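Local atomic coordinates of hydrogenase 2 maturation peptidase (Thaumarchaeota archaeon SCGC AB-539-E09, PDB entry 5TTX), a protein that probably cleaves a C-terminal peptide from the large-subunit precursor of a nickel-iron hydrogenase during its maturation. Residues 68-82 against 122-134. Numbering follows the deposited sequence.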
loop_
_atom_site.group_PDB
_atom_site.type_symbol
_atom_site.label_atom_id
_atom_site.label_comp_id
_atom_site.label_asym_id
_atom_site.label_seq_id
_atom_site.Cartn_x
_atom_site.Cartn_y
_atom_site.Cartn_z
ATOM N N ASP A 68 17.173 5.664 -39.625
ATOM C CA ASP A 68 16.036 6.353 -40.210
ATOM C C ASP A 68 16.513 7.671 -40.789
ATOM O O ASP A 68 17.694 8.022 -40.713
ATOM C CB ASP A 68 14.911 6.570 -39.180
ATOM C CG ASP A 68 15.330 7.485 -38.023
ATOM O OD1 ASP A 68 16.515 7.821 -37.918
ATOM O OD2 ASP A 68 14.471 7.875 -37.211
ATOM N N SER A 69 15.565 8.425 -41.321
ATOM C CA SER A 69 15.835 9.734 -41.897
ATOM C C SER A 69 15.289 10.800 -40.948
ATOM O O SER A 69 14.170 10.674 -40.448
ATOM C CB SER A 69 15.215 9.822 -43.301
ATOM O OG SER A 69 15.345 11.114 -43.870
ATOM N N VAL A 70 16.084 11.826 -40.679
ATOM C CA VAL A 70 15.734 12.857 -39.697
ATOM C C VAL A 70 16.081 14.227 -40.266
ATOM O O VAL A 70 17.208 14.453 -40.708
ATOM C CB VAL A 70 16.477 12.668 -38.348
ATOM C CG1 VAL A 70 16.046 11.400 -37.645
ATOM C CG2 VAL A 70 17.987 12.658 -38.559
ATOM N N GLU A 71 15.148 15.166 -40.193
ATOM C CA GLU A 71 15.483 16.538 -40.551
ATOM C C GLU A 71 16.096 17.260 -39.348
ATOM O O GLU A 71 15.409 17.597 -38.389
ATOM C CB GLU A 71 14.255 17.265 -41.100
ATOM C CG GLU A 71 13.941 16.800 -42.542
ATOM C CD GLU A 71 14.745 17.547 -43.643
ATOM O OE1 GLU A 71 14.189 17.646 -44.783
ATOM O OE2 GLU A 71 15.898 18.036 -43.373
ATOM N N LEU A 72 17.391 17.511 -39.423
ATOM C CA LEU A 72 18.153 18.282 -38.458
ATOM C C LEU A 72 18.845 19.399 -39.207
ATOM O O LEU A 72 18.903 19.393 -40.439
ATOM C CB LEU A 72 19.204 17.395 -37.757
ATOM C CG LEU A 72 18.575 16.193 -37.067
ATOM C CD1 LEU A 72 19.643 15.269 -36.569
ATOM C CD2 LEU A 72 17.631 16.676 -35.895
ATOM N N GLU A 73 19.396 20.357 -38.470
ATOM C CA GLU A 73 20.257 21.340 -39.111
ATOM C C GLU A 73 21.492 20.641 -39.654
ATOM O O GLU A 73 22.137 19.865 -38.952
ATOM C CB GLU A 73 20.673 22.436 -38.139
ATOM C CG GLU A 73 19.547 23.103 -37.405
ATOM C CD GLU A 73 19.968 24.456 -36.866
ATOM O OE1 GLU A 73 19.082 25.257 -36.485
ATOM O OE2 GLU A 73 21.191 24.723 -36.850
ATOM N N GLY A 74 21.816 20.915 -40.910
ATOM C CA GLY A 74 22.973 20.326 -41.532
ATOM C C GLY A 74 22.662 19.897 -42.937
ATOM O O GLY A 74 21.497 19.827 -43.345
ATOM N N PRO A 75 23.701 19.581 -43.701
ATOM C CA PRO A 75 23.519 19.293 -45.125
ATOM C C PRO A 75 23.024 17.876 -45.341
ATOM O O PRO A 75 23.197 17.000 -44.478
ATOM C CB PRO A 75 24.933 19.477 -45.698
ATOM C CG PRO A 75 25.809 18.958 -44.599
ATOM C CD PRO A 75 25.104 19.367 -43.280
ATOM N N PRO A 76 22.411 17.616 -46.494
ATOM C CA PRO A 76 22.012 16.243 -46.835
ATOM C C PRO A 76 23.186 15.279 -46.730
ATOM O O PRO A 76 24.325 15.602 -47.091
ATOM C CB PRO A 76 21.510 16.377 -48.277
ATOM C CG PRO A 76 21.013 17.797 -48.371
ATOM C CD PRO A 76 21.975 18.604 -47.500
ATOM N N GLY A 77 22.907 14.084 -46.215
ATOM C CA GLY A 77 23.930 13.073 -46.004
ATOM C C GLY A 77 24.670 13.186 -44.681
ATOM O O GLY A 77 25.491 12.328 -44.380
ATOM N N ARG A 78 24.447 14.243 -43.906
ATOM C CA ARG A 78 24.973 14.278 -42.549
ATOM C C ARG A 78 24.325 13.175 -41.705
ATOM O O ARG A 78 23.119 12.922 -41.790
ATOM C CB ARG A 78 24.717 15.667 -41.939
ATOM C CG ARG A 78 25.075 15.830 -40.494
ATOM C CD ARG A 78 26.573 15.799 -40.252
ATOM N NE ARG A 78 27.301 16.785 -41.047
ATOM C CZ ARG A 78 27.338 18.098 -40.830
ATOM N NH1 ARG A 78 28.053 18.868 -41.643
ATOM N NH2 ARG A 78 26.676 18.651 -39.818
ATOM N N LEU A 79 25.136 12.490 -40.916
ATOM C CA LEU A 79 24.665 11.418 -40.049
ATOM C C LEU A 79 24.659 11.886 -38.601
ATOM O O LEU A 79 25.451 12.744 -38.205
ATOM C CB LEU A 79 25.533 10.150 -40.169
ATOM C CG LEU A 79 25.382 9.343 -41.461
ATOM C CD1 LEU A 79 26.292 8.071 -41.442
ATOM C CD2 LEU A 79 23.920 8.986 -41.721
ATOM N N SER A 80 23.770 11.293 -37.814
ATOM C CA SER A 80 23.542 11.689 -36.427
ATOM C C SER A 80 23.332 10.430 -35.603
ATOM O O SER A 80 22.372 9.687 -35.839
ATOM C CB SER A 80 22.316 12.597 -36.317
ATOM O OG SER A 80 22.417 13.412 -35.184
ATOM N N LYS A 81 24.203 10.186 -34.637
ATOM C CA LYS A 81 24.085 9.013 -33.785
ATOM C C LYS A 81 23.611 9.460 -32.412
ATOM O O LYS A 81 24.154 10.407 -31.842
ATOM C CB LYS A 81 25.419 8.264 -33.679
ATOM C CG LYS A 81 25.354 6.990 -32.828
ATOM C CD LYS A 81 26.680 6.233 -32.860
ATOM C CE LYS A 81 27.853 7.179 -32.673
ATOM N NZ LYS A 81 28.380 7.123 -31.280
ATOM N N SER A 82 22.613 8.780 -31.879
ATOM C CA SER A 82 22.143 9.086 -30.543
ATOM C C SER A 82 21.820 7.787 -29.825
ATOM O O SER A 82 21.721 6.711 -30.424
ATOM C CB SER A 82 20.904 10.010 -30.573
ATOM O OG SER A 82 19.910 9.473 -31.414
ATOM N N GLU A 122 20.457 -1.623 -24.597
ATOM C CA GLU A 122 21.390 -1.082 -25.589
ATOM C C GLU A 122 20.619 -0.645 -26.837
ATOM O O GLU A 122 20.326 -1.465 -27.712
ATOM C CB GLU A 122 22.454 -2.120 -25.929
ATOM C CG GLU A 122 23.220 -2.586 -24.731
ATOM C CD GLU A 122 24.551 -1.885 -24.592
ATOM O OE1 GLU A 122 25.309 -1.867 -25.584
ATOM O OE2 GLU A 122 24.832 -1.346 -23.501
ATOM N N VAL A 123 20.321 0.656 -26.922
ATOM C CA VAL A 123 19.525 1.245 -28.005
ATOM C C VAL A 123 20.300 2.411 -28.614
ATOM O O VAL A 123 20.661 3.363 -27.911
ATOM C CB VAL A 123 18.143 1.717 -27.519
ATOM C CG1 VAL A 123 17.332 2.323 -28.682
ATOM C CG2 VAL A 123 17.380 0.561 -26.901
ATOM N N THR A 124 20.515 2.349 -29.927
ATOM C CA THR A 124 21.320 3.294 -30.697
ATOM C C THR A 124 20.503 3.730 -31.918
ATOM O O THR A 124 19.826 2.912 -32.548
ATOM C CB THR A 124 22.659 2.679 -31.137
ATOM O OG1 THR A 124 23.524 2.524 -30.014
ATOM C CG2 THR A 124 23.395 3.564 -32.185
ATOM N N LEU A 125 20.534 5.023 -32.232
ATOM C CA LEU A 125 19.754 5.552 -33.344
ATOM C C LEU A 125 20.702 6.327 -34.238
ATOM O O LEU A 125 21.480 7.158 -33.754
ATOM C CB LEU A 125 18.592 6.448 -32.899
ATOM C CG LEU A 125 17.471 5.808 -32.098
ATOM C CD1 LEU A 125 17.679 6.080 -30.591
ATOM C CD2 LEU A 125 16.164 6.339 -32.561
ATOM N N ILE A 126 20.672 5.995 -35.523
ATOM C CA ILE A 126 21.480 6.645 -36.535
ATOM C C ILE A 126 20.517 7.284 -37.525
ATOM O O ILE A 126 19.805 6.580 -38.263
ATOM C CB ILE A 126 22.420 5.649 -37.226
ATOM C CG1 ILE A 126 23.480 5.152 -36.222
ATOM C CG2 ILE A 126 23.042 6.278 -38.458
ATOM C CD1 ILE A 126 24.215 3.895 -36.688
ATOM N N GLY A 127 20.472 8.609 -37.527
ATOM C CA GLY A 127 19.619 9.353 -38.431
ATOM C C GLY A 127 20.461 9.968 -39.531
ATOM O O GLY A 127 21.637 10.295 -39.319
ATOM N N CYS A 128 19.844 10.131 -40.703
ATOM C CA CYS A 128 20.460 10.737 -41.872
ATOM C C CYS A 128 19.642 11.934 -42.342
ATOM O O CYS A 128 18.427 11.824 -42.528
ATOM C CB CYS A 128 20.566 9.720 -43.012
ATOM S SG CYS A 128 21.241 10.448 -44.505
ATOM N N ILE A 129 20.290 13.083 -42.516
ATOM C CA ILE A 129 19.574 14.245 -43.039
ATOM C C ILE A 129 19.310 14.010 -44.519
ATOM O O ILE A 129 20.259 13.785 -45.268
ATOM C CB ILE A 129 20.356 15.538 -42.843
ATOM C CG1 ILE A 129 20.615 15.762 -41.346
ATOM C CG2 ILE A 129 19.587 16.732 -43.494
ATOM C CD1 ILE A 129 21.394 17.036 -41.053
ATOM N N PRO A 130 18.059 14.047 -44.974
ATOM C CA PRO A 130 17.774 13.789 -46.386
ATOM C C PRO A 130 18.090 14.993 -47.250
ATOM O O PRO A 130 18.272 16.121 -46.776
ATOM C CB PRO A 130 16.270 13.526 -46.394
ATOM C CG PRO A 130 15.766 14.503 -45.357
ATOM C CD PRO A 130 16.832 14.402 -44.233
ATOM N N ARG A 131 18.157 14.729 -48.546
ATOM C CA ARG A 131 18.075 15.820 -49.492
ATOM C C ARG A 131 16.636 16.052 -49.890
ATOM O O ARG A 131 16.137 17.179 -49.848
ATOM C CB ARG A 131 18.894 15.527 -50.754
ATOM C CG ARG A 131 18.699 16.635 -51.794
ATOM C CD ARG A 131 19.178 16.242 -53.206
ATOM N NE ARG A 131 18.903 17.338 -54.124
ATOM C CZ ARG A 131 19.077 17.289 -55.452
ATOM N NH1 ARG A 131 19.530 16.193 -56.030
ATOM N NH2 ARG A 131 18.790 18.353 -56.199
ATOM N N SER A 132 15.954 14.983 -50.269
ATOM C CA SER A 132 14.592 15.104 -50.743
ATOM C C SER A 132 13.785 13.884 -50.320
ATOM O O SER A 132 14.255 12.736 -50.404
ATOM C CB SER A 132 14.587 15.260 -52.271
ATOM O OG SER A 132 13.331 14.907 -52.771
ATOM N N LEU A 133 12.563 14.157 -49.866
ATOM C CA LEU A 133 11.575 13.152 -49.492
ATOM C C LEU A 133 10.452 13.073 -50.511
ATOM O O LEU A 133 9.438 12.408 -50.265
ATOM C CB LEU A 133 11.005 13.463 -48.103
ATOM C CG LEU A 133 12.084 13.565 -47.009
ATOM C CD1 LEU A 133 11.581 14.285 -45.713
ATOM C CD2 LEU A 133 12.692 12.178 -46.694
ATOM N N LYS A 134 10.587 13.782 -51.624
ATOM C CA LYS A 134 9.613 13.677 -52.689
ATOM C C LYS A 134 9.528 12.223 -53.160
ATOM O O LYS A 134 10.496 11.462 -53.032
ATOM C CB LYS A 134 9.993 14.604 -53.842
ATOM C CG LYS A 134 9.699 16.090 -53.558
ATOM C CD LYS A 134 10.016 16.968 -54.782
ATOM C CE LYS A 134 11.525 16.971 -55.117
ATOM N NZ LYS A 134 12.443 17.526 -54.048
HETATM O O HOH W 1 17.654 10.584 -45.149
HETATM O O HOH W 2 17.258 18.538 -45.645
HETATM O O HOH W 3 14.304 16.928 -47.583
#
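Strand 122-128 pairs in parallel with the end of strand 63-69 and runs antiparallel to strand 79-83, an edge strand of the sheet within this chain, the directions of 79-82 and 122-128 differing by 163°. It is thus the junction of the mixed sheet of this hydrogenase maturation protease fold. On the parallel side D68 N bonds to I126 O and C128 N to D68 O. On the other side S80 and S82 each exchange two backbone bonds, with G127 and L125. Beyond the paired strand residues the register carries on into the loops: I129 N bonds to R78 O, and G77, within the type II turn P75-R78, gives its N-H to I129 O at 2.8 Å.

The loop 70-78 wraps around I129. I129 CG1 is anti to the carbonyl carbon (chi1 -60°), and the extended chain carries I129 CD1 to L72 O at 3.5 Å. The same CD1 lies alongside R78 CB at 3.7 Å. V70 CG2 lies 3.7 Å over G127 CA, where no side chain intervenes. On the face with C128, L79 CD2 meets C128 CB at 3.7 Å, and helix 141-158 covers both residues. On the opposite face D68 forms a salt bridge with R98 of the second subunit.

E71 crosses P130, its CD 3.6 Å from P130 CG. A water bridges S69 OG and C128 O, donating to the carbonyl at 3.0 Å.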